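Local coordinates for protein endonuclease IV (PDB 3AAM) that cleaves phosphodiester bonds at apurinic or apyrimidinic sites in DNA as a metal-dependent endonuclease of base excision repair, at residues Pro2-Lys14 against Leu240-Gly252. Numbering follows the deposited sequence.
Sequences PRYGFHLSIAGKK and LKDRVFILETPRG
The seam of a TIM barrel, where first strand meets last, joins R3-F6 to V244-L247 in parallel. R3 N bonds to R243 O and F245 N returns to R3 O (2.9 Å); G5 N then donates to F245 O, and L247 N reaches G5 O almost straight (3.0 Å, 171°). Toward the barrel interior, I246 lays CD1 against the backbone of G5, 3.9 Å from G5 C, where the glycine brings no side chain. The outer face carries Y4, F6, F245 and L247. P2 CB comes obliquely to F245 CE2 (3.5 Å), while R3 O lies at the edge of that ring, near its plane. F6 and L247 point the same way side by side, F6 CE1 at 4.1 Å from L247 CD2, under helix 253-267. Beyond the strands the pairing opens: a water takes the N-H of H7 and donates to L247 O. R251, bent at chi2 and chi3 (-72° and -43°), folds its guanidinium back so that F6 CB and L8 CD2 lie over one face, L8 CD2 3.5 Å from NH1. NH1 donates weakly to H7 O and also to a water that accepts from S9 N; NH2 forms salt bridges to E22 and D256. Just past the strand, E248 O accepts from ND1 of H219, a manganese ligand, a second-shell contact at the C-terminal mouth, where TIM-barrel enzymes usually keep their active sites.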
# COMPACT_ATOMS: atom_id res chain seq x y z
N PRO A 2 10.63 -3.99 -12.48
CA PRO A 2 9.81 -3.63 -11.30
C PRO A 2 9.80 -4.73 -10.25
O PRO A 2 9.77 -5.92 -10.58
CB PRO A 2 8.41 -3.35 -11.81
CG PRO A 2 8.36 -4.25 -13.05
CD PRO A 2 9.76 -4.11 -13.67
N ARG A 3 9.82 -4.33 -8.98
CA ARG A 3 9.81 -5.28 -7.88
C ARG A 3 8.37 -5.68 -7.56
O ARG A 3 7.43 -4.90 -7.78
CB ARG A 3 10.48 -4.66 -6.65
CG ARG A 3 12.00 -4.51 -6.82
CD ARG A 3 12.64 -3.75 -5.68
NE ARG A 3 14.10 -3.75 -5.79
CZ ARG A 3 14.87 -4.78 -5.43
NH1 ARG A 3 14.34 -5.88 -4.93
NH2 ARG A 3 16.19 -4.70 -5.59
N TYR A 4 8.19 -6.90 -7.06
CA TYR A 4 6.86 -7.40 -6.76
C TYR A 4 6.81 -8.23 -5.49
O TYR A 4 7.79 -8.87 -5.10
CB TYR A 4 6.37 -8.25 -7.94
CG TYR A 4 7.23 -9.47 -8.18
CD1 TYR A 4 6.92 -10.69 -7.58
CD2 TYR A 4 8.40 -9.39 -8.94
CE1 TYR A 4 7.75 -11.80 -7.73
CE2 TYR A 4 9.24 -10.49 -9.10
CZ TYR A 4 8.91 -11.69 -8.48
OH TYR A 4 9.75 -12.78 -8.62
N GLY A 5 5.65 -8.23 -4.84
CA GLY A 5 5.51 -8.99 -3.62
C GLY A 5 4.08 -9.09 -3.14
O GLY A 5 3.15 -8.60 -3.79
N PHE A 6 3.92 -9.71 -1.98
CA PHE A 6 2.62 -9.91 -1.35
C PHE A 6 2.63 -9.29 0.03
O PHE A 6 3.65 -8.77 0.50
CB PHE A 6 2.32 -11.39 -1.13
CG PHE A 6 2.37 -12.24 -2.36
CD1 PHE A 6 1.74 -11.85 -3.53
CD2 PHE A 6 3.00 -13.49 -2.32
CE1 PHE A 6 1.73 -12.68 -4.65
CE2 PHE A 6 2.99 -14.33 -3.42
CZ PHE A 6 2.36 -13.93 -4.59
N HIS A 7 1.47 -9.36 0.68
CA HIS A 7 1.36 -8.91 2.05
C HIS A 7 1.60 -10.18 2.85
O HIS A 7 0.89 -11.18 2.68
CB HIS A 7 -0.04 -8.37 2.34
CG HIS A 7 -0.15 -7.73 3.69
ND1 HIS A 7 -0.09 -8.46 4.86
CD2 HIS A 7 -0.25 -6.43 4.06
CE1 HIS A 7 -0.14 -7.63 5.89
NE2 HIS A 7 -0.24 -6.40 5.43
N LEU A 8 2.63 -10.15 3.69
CA LEU A 8 3.03 -11.30 4.49
C LEU A 8 2.63 -11.15 5.96
O LEU A 8 2.53 -10.04 6.48
CB LEU A 8 4.54 -11.49 4.39
CG LEU A 8 5.12 -11.53 2.97
CD1 LEU A 8 6.64 -11.58 3.05
CD2 LEU A 8 4.57 -12.73 2.22
N SER A 9 2.44 -12.29 6.62
CA SER A 9 2.05 -12.32 8.02
C SER A 9 3.22 -12.08 8.97
O SER A 9 4.36 -12.42 8.66
CB SER A 9 1.40 -13.67 8.35
OG SER A 9 1.15 -13.77 9.74
N ILE A 10 2.92 -11.50 10.13
CA ILE A 10 3.94 -11.26 11.14
C ILE A 10 3.56 -11.99 12.43
O ILE A 10 4.22 -11.83 13.46
CB ILE A 10 4.10 -9.75 11.45
CG1 ILE A 10 2.80 -9.17 12.00
CG2 ILE A 10 4.52 -9.01 10.19
CD1 ILE A 10 2.96 -7.78 12.59
N ALA A 11 2.51 -12.79 12.36
CA ALA A 11 2.06 -13.55 13.52
C ALA A 11 3.00 -14.71 13.81
O ALA A 11 3.76 -15.13 12.93
CB ALA A 11 0.64 -14.07 13.29
N GLY A 12 2.97 -15.22 15.03
CA GLY A 12 3.83 -16.33 15.37
C GLY A 12 5.13 -15.95 16.05
O GLY A 12 5.45 -14.77 16.21
N LYS A 13 5.90 -16.97 16.43
CA LYS A 13 7.17 -16.81 17.12
C LYS A 13 8.27 -16.12 16.30
O LYS A 13 9.24 -15.63 16.87
CB LYS A 13 7.67 -18.18 17.59
CG LYS A 13 6.68 -18.91 18.49
CD LYS A 13 6.64 -18.32 19.89
CE LYS A 13 7.93 -18.62 20.65
NZ LYS A 13 7.85 -18.31 22.11
N LYS A 14 8.12 -16.10 14.98
CA LYS A 14 9.11 -15.46 14.12
C LYS A 14 8.90 -13.95 14.05
O LYS A 14 9.80 -13.21 13.63
CB LYS A 14 9.03 -16.04 12.70
CG LYS A 14 9.34 -17.53 12.60
CD LYS A 14 10.80 -17.83 12.92
CE LYS A 14 11.13 -19.28 12.62
NZ LYS A 14 10.87 -19.61 11.20
N LEU A 240 7.05 3.16 -14.61
CA LEU A 240 7.01 2.54 -13.29
C LEU A 240 8.01 1.41 -13.13
O LEU A 240 7.95 0.66 -12.15
CB LEU A 240 5.61 2.00 -13.03
CG LEU A 240 4.44 2.97 -13.20
CD1 LEU A 240 3.14 2.22 -12.98
CD2 LEU A 240 4.57 4.13 -12.23
N LYS A 241 8.93 1.28 -14.07
CA LYS A 241 9.90 0.20 -14.02
C LYS A 241 10.73 0.09 -12.74
O LYS A 241 11.21 -1.00 -12.42
CB LYS A 241 10.84 0.28 -15.23
CG LYS A 241 11.73 1.51 -15.26
CD LYS A 241 12.51 1.56 -16.55
CE LYS A 241 13.34 2.82 -16.65
NZ LYS A 241 14.08 2.87 -17.94
N ASP A 242 10.89 1.19 -12.01
CA ASP A 242 11.68 1.16 -10.78
C ASP A 242 10.82 1.27 -9.52
O ASP A 242 11.32 1.62 -8.45
CB ASP A 242 12.70 2.30 -10.79
CG ASP A 242 13.66 2.22 -11.97
OD1 ASP A 242 14.33 1.18 -12.12
OD2 ASP A 242 13.73 3.20 -12.75
N ARG A 243 9.53 0.97 -9.64
CA ARG A 243 8.64 1.06 -8.50
C ARG A 243 8.40 -0.28 -7.83
O ARG A 243 8.87 -1.32 -8.30
CB ARG A 243 7.30 1.68 -8.91
CG ARG A 243 7.40 3.00 -9.67
CD ARG A 243 8.22 4.05 -8.94
NE ARG A 243 8.27 5.29 -9.71
CZ ARG A 243 9.21 6.21 -9.60
NH1 ARG A 243 10.22 6.04 -8.75
NH2 ARG A 243 9.17 7.30 -10.36
N VAL A 244 7.65 -0.24 -6.73
CA VAL A 244 7.31 -1.42 -5.95
C VAL A 244 5.84 -1.78 -6.14
O VAL A 244 4.97 -0.94 -5.97
CB VAL A 244 7.58 -1.16 -4.46
CG1 VAL A 244 7.06 -2.32 -3.62
CG2 VAL A 244 9.07 -0.95 -4.24
N PHE A 245 5.58 -3.04 -6.49
CA PHE A 245 4.22 -3.51 -6.72
C PHE A 245 3.86 -4.57 -5.68
O PHE A 245 4.56 -5.57 -5.53
CB PHE A 245 4.10 -4.10 -8.12
CG PHE A 245 4.22 -3.08 -9.22
CD1 PHE A 245 3.08 -2.53 -9.81
CD2 PHE A 245 5.47 -2.64 -9.65
CE1 PHE A 245 3.19 -1.57 -10.81
CE2 PHE A 245 5.58 -1.68 -10.65
CZ PHE A 245 4.44 -1.15 -11.24
N ILE A 246 2.76 -4.34 -4.97
CA ILE A 246 2.28 -5.26 -3.94
C ILE A 246 0.86 -5.71 -4.23
O ILE A 246 -0.04 -4.89 -4.44
CB ILE A 246 2.31 -4.60 -2.53
CG1 ILE A 246 3.74 -4.24 -2.13
CG2 ILE A 246 1.69 -5.53 -1.50
CD1 ILE A 246 4.67 -5.45 -2.00
N LEU A 247 0.64 -7.02 -4.24
CA LEU A 247 -0.68 -7.59 -4.47
C LEU A 247 -1.25 -7.87 -3.08
O LEU A 247 -0.52 -8.34 -2.20
CB LEU A 247 -0.58 -8.90 -5.26
CG LEU A 247 -1.90 -9.62 -5.55
CD1 LEU A 247 -2.81 -8.74 -6.41
CD2 LEU A 247 -1.61 -10.93 -6.26
N GLU A 248 -2.52 -7.56 -2.88
CA GLU A 248 -3.18 -7.75 -1.59
C GLU A 248 -4.39 -8.66 -1.75
O GLU A 248 -5.52 -8.19 -1.83
CB GLU A 248 -3.62 -6.41 -1.01
CG GLU A 248 -2.53 -5.35 -0.95
CD GLU A 248 -3.05 -4.02 -0.43
OE1 GLU A 248 -4.09 -3.55 -0.95
OE2 GLU A 248 -2.43 -3.45 0.48
N THR A 249 -4.15 -9.97 -1.81
CA THR A 249 -5.23 -10.93 -1.98
C THR A 249 -4.99 -12.14 -1.08
O THR A 249 -3.95 -12.25 -0.45
CB THR A 249 -5.30 -11.39 -3.45
OG1 THR A 249 -4.04 -11.95 -3.83
CG2 THR A 249 -5.63 -10.21 -4.35
N PRO A 250 -5.97 -13.05 -0.99
CA PRO A 250 -5.82 -14.24 -0.14
C PRO A 250 -4.50 -14.98 -0.35
O PRO A 250 -4.06 -15.16 -1.49
CB PRO A 250 -7.05 -15.06 -0.50
CG PRO A 250 -8.08 -14.00 -0.74
CD PRO A 250 -7.31 -13.01 -1.60
N ARG A 251 -3.90 -15.42 0.75
CA ARG A 251 -2.62 -16.10 0.72
C ARG A 251 -2.72 -17.62 0.88
O ARG A 251 -3.65 -18.12 1.50
CB ARG A 251 -1.73 -15.55 1.83
CG ARG A 251 -1.46 -14.05 1.73
CD ARG A 251 -0.52 -13.75 0.58
NE ARG A 251 0.56 -14.73 0.55
CZ ARG A 251 1.42 -14.92 1.54
NH1 ARG A 251 1.36 -14.18 2.64
NH2 ARG A 251 2.32 -15.90 1.45
N GLY A 252 -1.75 -18.33 0.32
CA GLY A 252 -1.73 -19.77 0.42
C GLY A 252 -0.84 -20.37 -0.65
O GLY A 252 -0.53 -19.68 -1.63
O HOH W 1 -0.84 -10.47 -0.72
O HOH W 2 2.46 -14.85 5.23